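PDB 4NZK: AlgX/AlgJ SGNH hydrolase-like domain-containing protein from Eubacterium siraeum, which is of unknown function but belongs to the DHHW family of the SGNH hydrolase clan, so it may act as a hydrolase-like enzyme. Local coordinates for residues I285-Y290 with V307-Y312; N104-T109 with M333-A338. One frame throughout, in Å; residues are numbered along the deposited sequence.

Contact 1 of 2, residues I285-Y290 with V307-Y312; sequences IFKDSY and VCDIRY. With EDO (1,2-ethanediol), chain B.
Lys287 NZ meets Asp309 OD2 at 2.9 Å, taking the anti lone pair of that oxygen while the two side chains cross at about a right angle. The lysine has CG between its backbone N and carbonyl carbon (chi1 50°) and bends again at chi2, which folds the chain toward the neighbouring strand and lays CE 3.8 Å from Val307 CG1. NZ also donates to both oxygens of a 1,2-ethanediol, probably from the crystallisation liquor, and to Asn292 OD1. Arg311 holds the same carboxylate side-on: its NE reaches Asp309 OD1 at 2.7 Å and its NH2 reaches Asp309 OD2 at 2.7 Å, both from the syn side and tilted out of the carboxylate plane. Backbone N of Arg311 adds a fourth donor through OD1, closing an Asx turn. Asp267 pairs with both Lys287 and Arg311, so two carboxylates probably offset the two neighbouring positive charges.

On the sheet's other face, Phe286 CD1 packs 3.6 Å from Cys308 CB, with Cys308 SG oblique to the ring. Parallel bridges pair Ile285 with Val307, Phe286 with Cys308 and Lys287 with Asp309; Cys308 N to Ile285 O is 2.9 Å, and Ile310 N reaches Lys287 O almost straight (165°). The contact joins neighbouring parallel strands in the mixed sheet of an SGNH-like alpha/beta fold; strand 282-287 lies between 304-309 and 328-334, and helices 317-323 and 344-350 cover the Phe286 face.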
loop_
_atom_site.group_PDB
_atom_site.type_symbol
_atom_site.label_atom_id
_atom_site.label_comp_id
_atom_site.label_asym_id
_atom_site.label_seq_id
_atom_site.Cartn_x
_atom_site.Cartn_y
_atom_site.Cartn_z
ATOM N N ILE A 285 -5.896 9.388 -0.868
ATOM C CA ILE A 285 -5.507 8.007 -1.094
ATOM C C ILE A 285 -6.562 7.101 -0.482
ATOM O O ILE A 285 -6.952 7.270 0.677
ATOM C CB ILE A 285 -4.168 7.661 -0.443
ATOM C CG1 ILE A 285 -3.090 8.627 -0.890
ATOM C CG2 ILE A 285 -3.766 6.232 -0.754
ATOM C CD1 ILE A 285 -1.946 8.675 0.084
ATOM N N PHE A 286 -7.058 6.186 -1.284
ATOM C CA PHE A 286 -7.948 5.144 -0.838
ATOM C C PHE A 286 -7.188 3.855 -0.980
ATOM O O PHE A 286 -6.825 3.448 -2.069
ATOM C CB PHE A 286 -9.217 5.111 -1.665
ATOM C CG PHE A 286 -10.117 6.289 -1.412
ATOM C CD1 PHE A 286 -10.716 6.469 -0.179
ATOM C CD2 PHE A 286 -10.376 7.195 -2.431
ATOM C CE1 PHE A 286 -11.543 7.552 0.037
ATOM C CE2 PHE A 286 -11.188 8.289 -2.199
ATOM C CZ PHE A 286 -11.761 8.447 -0.964
ATOM N N LYS A 287 -6.915 3.221 0.148
ATOM C CA LYS A 287 -5.958 2.130 0.160
ATOM C C LYS A 287 -6.362 0.943 1.013
ATOM O O LYS A 287 -7.330 0.994 1.764
ATOM C CB LYS A 287 -4.593 2.697 0.642
ATOM C CG LYS A 287 -4.596 3.530 1.935
ATOM C CD LYS A 287 -4.747 2.689 3.167
ATOM C CE LYS A 287 -4.692 3.488 4.452
ATOM N NZ LYS A 287 -4.728 2.539 5.600
ATOM N N ASP A 288 -5.619 -0.138 0.827
ATOM C CA ASP A 288 -5.535 -1.215 1.802
ATOM C C ASP A 288 -4.185 -1.018 2.531
ATOM O O ASP A 288 -3.496 -0.008 2.332
ATOM C CB ASP A 288 -5.654 -2.589 1.150
ATOM C CG ASP A 288 -4.369 -3.035 0.417
ATOM O OD1 ASP A 288 -3.385 -2.237 0.319
ATOM O OD2 ASP A 288 -4.321 -4.217 -0.081
ATOM N N SER A 289 -3.776 -1.953 3.372
ATOM C CA SER A 289 -2.613 -1.686 4.181
ATOM C C SER A 289 -1.290 -1.521 3.420
ATOM O O SER A 289 -0.356 -0.898 3.955
ATOM C CB SER A 289 -2.465 -2.705 5.309
ATOM O OG SER A 289 -2.305 -4.010 4.813
ATOM N N TYR A 290 -1.205 -1.987 2.161
ATOM C CA TYR A 290 0.015 -1.729 1.372
ATOM C C TYR A 290 0.219 -0.227 1.203
ATOM O O TYR A 290 1.349 0.279 1.172
ATOM C CB TYR A 290 -0.074 -2.389 -0.020
ATOM C CG TYR A 290 0.682 -3.662 -0.123
ATOM C CD1 TYR A 290 0.360 -4.760 0.647
ATOM C CD2 TYR A 290 1.757 -3.775 -0.987
ATOM C CE1 TYR A 290 1.101 -5.927 0.569
ATOM C CE2 TYR A 290 2.501 -4.931 -1.058
ATOM C CZ TYR A 290 2.179 -5.995 -0.277
ATOM O OH TYR A 290 2.946 -7.124 -0.362
ATOM N N VAL A 307 -5.510 10.403 3.845
ATOM C CA VAL A 307 -5.231 8.978 3.838
ATOM C C VAL A 307 -6.448 8.259 4.407
ATOM O O VAL A 307 -6.795 8.430 5.586
ATOM C CB VAL A 307 -3.992 8.592 4.654
ATOM C CG1 VAL A 307 -3.638 7.130 4.385
ATOM C CG2 VAL A 307 -2.819 9.485 4.328
ATOM N N CYS A 308 -7.080 7.465 3.553
ATOM C CA CYS A 308 -8.299 6.749 3.872
ATOM C C CYS A 308 -8.185 5.280 3.512
ATOM O O CYS A 308 -7.587 4.927 2.512
ATOM C CB CYS A 308 -9.429 7.325 3.039
ATOM S SG CYS A 308 -9.668 9.126 3.169
ATOM N N ASP A 309 -8.789 4.430 4.326
ATOM C CA ASP A 309 -8.780 3.000 4.104
ATOM C C ASP A 309 -10.149 2.569 3.574
ATOM O O ASP A 309 -11.177 2.887 4.166
ATOM C CB ASP A 309 -8.494 2.243 5.400
ATOM C CG ASP A 309 -8.057 0.815 5.128
ATOM O OD1 ASP A 309 -8.935 -0.004 4.716
ATOM O OD2 ASP A 309 -6.842 0.524 5.336
ATOM N N ILE A 310 -10.156 1.793 2.493
ATOM C CA ILE A 310 -11.413 1.345 1.890
ATOM C C ILE A 310 -12.271 0.471 2.807
ATOM O O ILE A 310 -13.450 0.316 2.561
ATOM C CB ILE A 310 -11.146 0.590 0.575
ATOM C CG1 ILE A 310 -10.360 -0.706 0.841
ATOM C CG2 ILE A 310 -10.397 1.480 -0.412
ATOM C CD1 ILE A 310 -9.992 -1.473 -0.395
ATOM N N ARG A 311 -11.669 -0.105 3.848
ATOM C CA ARG A 311 -12.394 -0.922 4.823
ATOM C C ARG A 311 -13.080 -0.113 5.948
ATOM O O ARG A 311 -14.011 -0.603 6.567
ATOM C CB ARG A 311 -11.429 -1.933 5.450
ATOM C CG ARG A 311 -10.826 -2.885 4.438
ATOM C CD ARG A 311 -9.588 -3.572 4.983
ATOM N NE ARG A 311 -8.439 -2.663 5.093
ATOM C CZ ARG A 311 -7.318 -2.984 5.746
ATOM N NH1 ARG A 311 -7.211 -4.188 6.325
ATOM N NH2 ARG A 311 -6.312 -2.109 5.830
ATOM N N TYR A 312 -12.609 1.119 6.179
ATOM C CA TYR A 312 -12.968 1.923 7.360
ATOM C C TYR A 312 -13.226 3.373 6.937
ATOM O O TYR A 312 -12.399 4.283 7.118
ATOM C CB TYR A 312 -11.841 1.906 8.391
ATOM C CG TYR A 312 -11.304 0.537 8.679
ATOM C CD1 TYR A 312 -12.064 -0.394 9.313
ATOM C CD2 TYR A 312 -10.040 0.180 8.276
ATOM C CE1 TYR A 312 -11.554 -1.639 9.572
ATOM C CE2 TYR A 312 -9.513 -1.083 8.507
ATOM C CZ TYR A 312 -10.282 -1.995 9.163
ATOM O OH TYR A 312 -9.812 -3.270 9.412
HETATM C C1 EDO B . -4.381 5.463 8.082
HETATM O O1 EDO B . -3.676 4.298 7.684
HETATM C C2 EDO B . -5.702 5.658 7.313
HETATM O O2 EDO B . -6.371 4.416 7.133
#

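Contact 2 of 2, residues N104-T109 with M333-A338; sequences NMVVPT and MCTFSA
The ring of Phe336 receives Thr109 at its edge: Thr109 OG1 lies in the ring plane, 3.4 Å from Phe336 CE2, and Thr109 CG2 comes within 3.8 Å of the same carbon. Tyr77 meets this ring edge-to-face. The contact belongs to the parallel part of the central mixed sheet of an alpha/beta fold consistent with the SGNH hydrolase clan, at the point where strand 328-334 runs directly into helix 335-339 beside the C-terminal end of strand 101-107.

Two parallel bridges, Val106 with Met333 and Val107 with Cys334, define the pairing. The firm bond is Val107 N to Met333 O, 2.9 Å and 164° at the hydrogen. Before it, Met333 N to Met105 O is long and weak; after it, Thr335 N to Val107 O is bent to 129° and weak, as the chain turns into the helix. Cys334 occupies the N-cap position, and its SG is covalently linked to an unidentified ligand.

Ala338 CB, one helical turn on from Cys334, rests 4.0 Å from both methyls of Val106, with Tyr85 of helix 83-96 against the same valine. Thr335 is modelled in two conformers; in the one given, its CG2 lies anti to its carbonyl carbon and appears to reach Val106 CG1 as well, while its OG1 is hydrogen-bonded to His126 ND1 of helix 126-136.

A glycine in place of Thr109 would probably leave the edge of Phe336 without its hydroxyl and methyl neighbours, and the ring less restrained on that side. Thr109 CG2 also lies 4.1 Å from Cys334 CB, the carbon that carries the ligand-linked sulfur.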
loop_
_atom_site.group_PDB
_atom_site.type_symbol
_atom_site.label_atom_id
_atom_site.label_comp_id
_atom_site.label_asym_id
_atom_site.label_seq_id
_atom_site.Cartn_x
_atom_site.Cartn_y
_atom_site.Cartn_z
ATOM N N ASN A 104 -4.994 4.568 -10.504
ATOM C CA ASN A 104 -5.068 3.218 -9.975
ATOM C C ASN A 104 -3.657 2.614 -9.958
ATOM O O ASN A 104 -2.958 2.642 -10.962
ATOM C CB ASN A 104 -5.899 2.378 -10.936
ATOM C CG ASN A 104 -5.909 0.917 -10.567
ATOM O OD1 ASN A 104 -6.315 0.568 -9.479
ATOM N ND2 ASN A 104 -5.424 0.062 -11.473
HETATM N N MSE A 105 -3.273 2.059 -8.814
HETATM C CA MSE A 105 -1.976 1.356 -8.697
HETATM C C MSE A 105 -2.143 0.124 -7.853
HETATM O O MSE A 105 -2.115 0.178 -6.621
HETATM C CB MSE A 105 -0.877 2.311 -8.194
HETATM C CG MSE A 105 0.501 1.601 -8.326
HETATM SE SE MSE A 105 1.988 2.802 -7.953
HETATM C CE MSE A 105 1.490 3.308 -6.178
ATOM N N VAL A 106 -2.369 -0.998 -8.532
ATOM C CA VAL A 106 -2.504 -2.288 -7.905
ATOM C C VAL A 106 -1.155 -2.969 -7.970
ATOM O O VAL A 106 -0.556 -3.070 -9.047
ATOM C CB VAL A 106 -3.617 -3.158 -8.553
ATOM C CG1 VAL A 106 -3.670 -4.534 -7.892
ATOM C CG2 VAL A 106 -4.969 -2.455 -8.427
ATOM N N VAL A 107 -0.687 -3.439 -6.827
ATOM C CA VAL A 107 0.676 -3.984 -6.755
ATOM C C VAL A 107 0.653 -5.436 -6.282
ATOM O O VAL A 107 -0.231 -5.843 -5.550
ATOM C CB VAL A 107 1.583 -3.151 -5.835
ATOM C CG1 VAL A 107 1.820 -1.761 -6.433
ATOM C CG2 VAL A 107 1.033 -3.034 -4.416
ATOM N N PRO A 108 1.647 -6.214 -6.717
ATOM C CA PRO A 108 1.697 -7.605 -6.331
ATOM C C PRO A 108 2.318 -7.756 -4.953
ATOM O O PRO A 108 2.895 -6.821 -4.424
ATOM C CB PRO A 108 2.631 -8.206 -7.360
ATOM C CG PRO A 108 3.565 -7.110 -7.653
ATOM C CD PRO A 108 2.757 -5.849 -7.622
ATOM N N THR A 109 2.161 -8.950 -4.397
ATOM C CA THR A 109 2.885 -9.381 -3.232
ATOM C C THR A 109 4.166 -10.092 -3.695
ATOM O O THR A 109 4.432 -10.226 -4.914
ATOM C CB THR A 109 2.011 -10.277 -2.362
ATOM O OG1 THR A 109 1.572 -11.394 -3.149
ATOM C CG2 THR A 109 0.803 -9.506 -1.821
HETATM N N MSE A 333 -3.538 -0.700 -3.687
HETATM C CA MSE A 333 -3.700 -1.881 -2.862
HETATM C C MSE A 333 -3.023 -3.043 -3.503
HETATM O O MSE A 333 -2.621 -2.970 -4.666
HETATM C CB MSE A 333 -5.179 -2.199 -2.666
HETATM C CG MSE A 333 -6.028 -2.292 -3.942
HETATM SE SE MSE A 333 -7.883 -2.446 -3.223
HETATM C CE MSE A 333 -7.881 -0.477 -3.314
ATOM N N CYS A 334 -2.876 -4.133 -2.764
ATOM C CA CYS A 334 -2.301 -5.332 -3.352
ATOM C C CYS A 334 -3.360 -6.081 -4.159
ATOM O O CYS A 334 -4.557 -5.862 -4.041
ATOM C CB CYS A 334 -1.673 -6.229 -2.289
ATOM S SG CYS A 334 -2.903 -7.142 -1.322
ATOM N N THR A 335 -2.884 -7.008 -4.970
ATOM C CA THR A 335 -3.751 -7.772 -5.849
ATOM C C THR A 335 -4.825 -8.527 -5.092
ATOM O O THR A 335 -5.969 -8.553 -5.507
ATOM C CB THR A 335 -2.952 -8.742 -6.709
ATOM O OG1 THR A 335 -1.930 -9.334 -5.891
ATOM C CG2 THR A 335 -2.340 -8.021 -7.926
ATOM N N PHE A 336 -4.463 -9.157 -3.979
ATOM C CA PHE A 336 -5.455 -9.916 -3.228
ATOM C C PHE A 336 -6.638 -9.024 -2.817
ATOM O O PHE A 336 -7.785 -9.436 -2.803
ATOM C CB PHE A 336 -4.836 -10.485 -1.970
ATOM C CG PHE A 336 -3.851 -11.591 -2.187
ATOM C CD1 PHE A 336 -4.273 -12.925 -2.207
ATOM C CD2 PHE A 336 -2.497 -11.334 -2.271
ATOM C CE1 PHE A 336 -3.362 -13.964 -2.357
ATOM C CE2 PHE A 336 -1.592 -12.370 -2.405
ATOM C CZ PHE A 336 -2.015 -13.686 -2.426
ATOM N N SER A 337 -6.345 -7.785 -2.448
ATOM C CA SER A 337 -7.408 -6.858 -2.065
ATOM C C SER A 337 -8.251 -6.451 -3.270
ATOM O O SER A 337 -9.478 -6.433 -3.186
ATOM C CB SER A 337 -6.856 -5.595 -1.432
ATOM O OG SER A 337 -6.332 -5.849 -0.174
ATOM N N ALA A 338 -7.604 -6.131 -4.397
ATOM C CA ALA A 338 -8.335 -5.648 -5.553
ATOM C C ALA A 338 -9.221 -6.719 -6.158
ATOM O O ALA A 338 -10.275 -6.388 -6.683
ATOM C CB ALA A 338 -7.376 -5.142 -6.611
#

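Contacts 1 and 2 lie in one sheet, where strands 282-287 and 328-334 are neighbours; their centres are 12 Å apart, and contact 1 is nested within the loop closed by contact 2. Asp288 joins them: its OD2 probably accepts from Ser337 OG at 2.6 Å and from Cys334 N at 3.0 Å, tying the loop after strand 282-287 to the strand-to-helix junction at 334-337. Tyr290 OH also packs 3.5 Å from Thr109 CG2. An unidentified ligand linked to Cys334 SG, about 4 Å from the Asp288 side chain, probably comes from the crystallisation liquor, although such molecules often mark pockets. Ser289 OG, hydrogen-bonded to His164 NE2, lies 6.9 Å from Cys334 SG; no catalytic role is established.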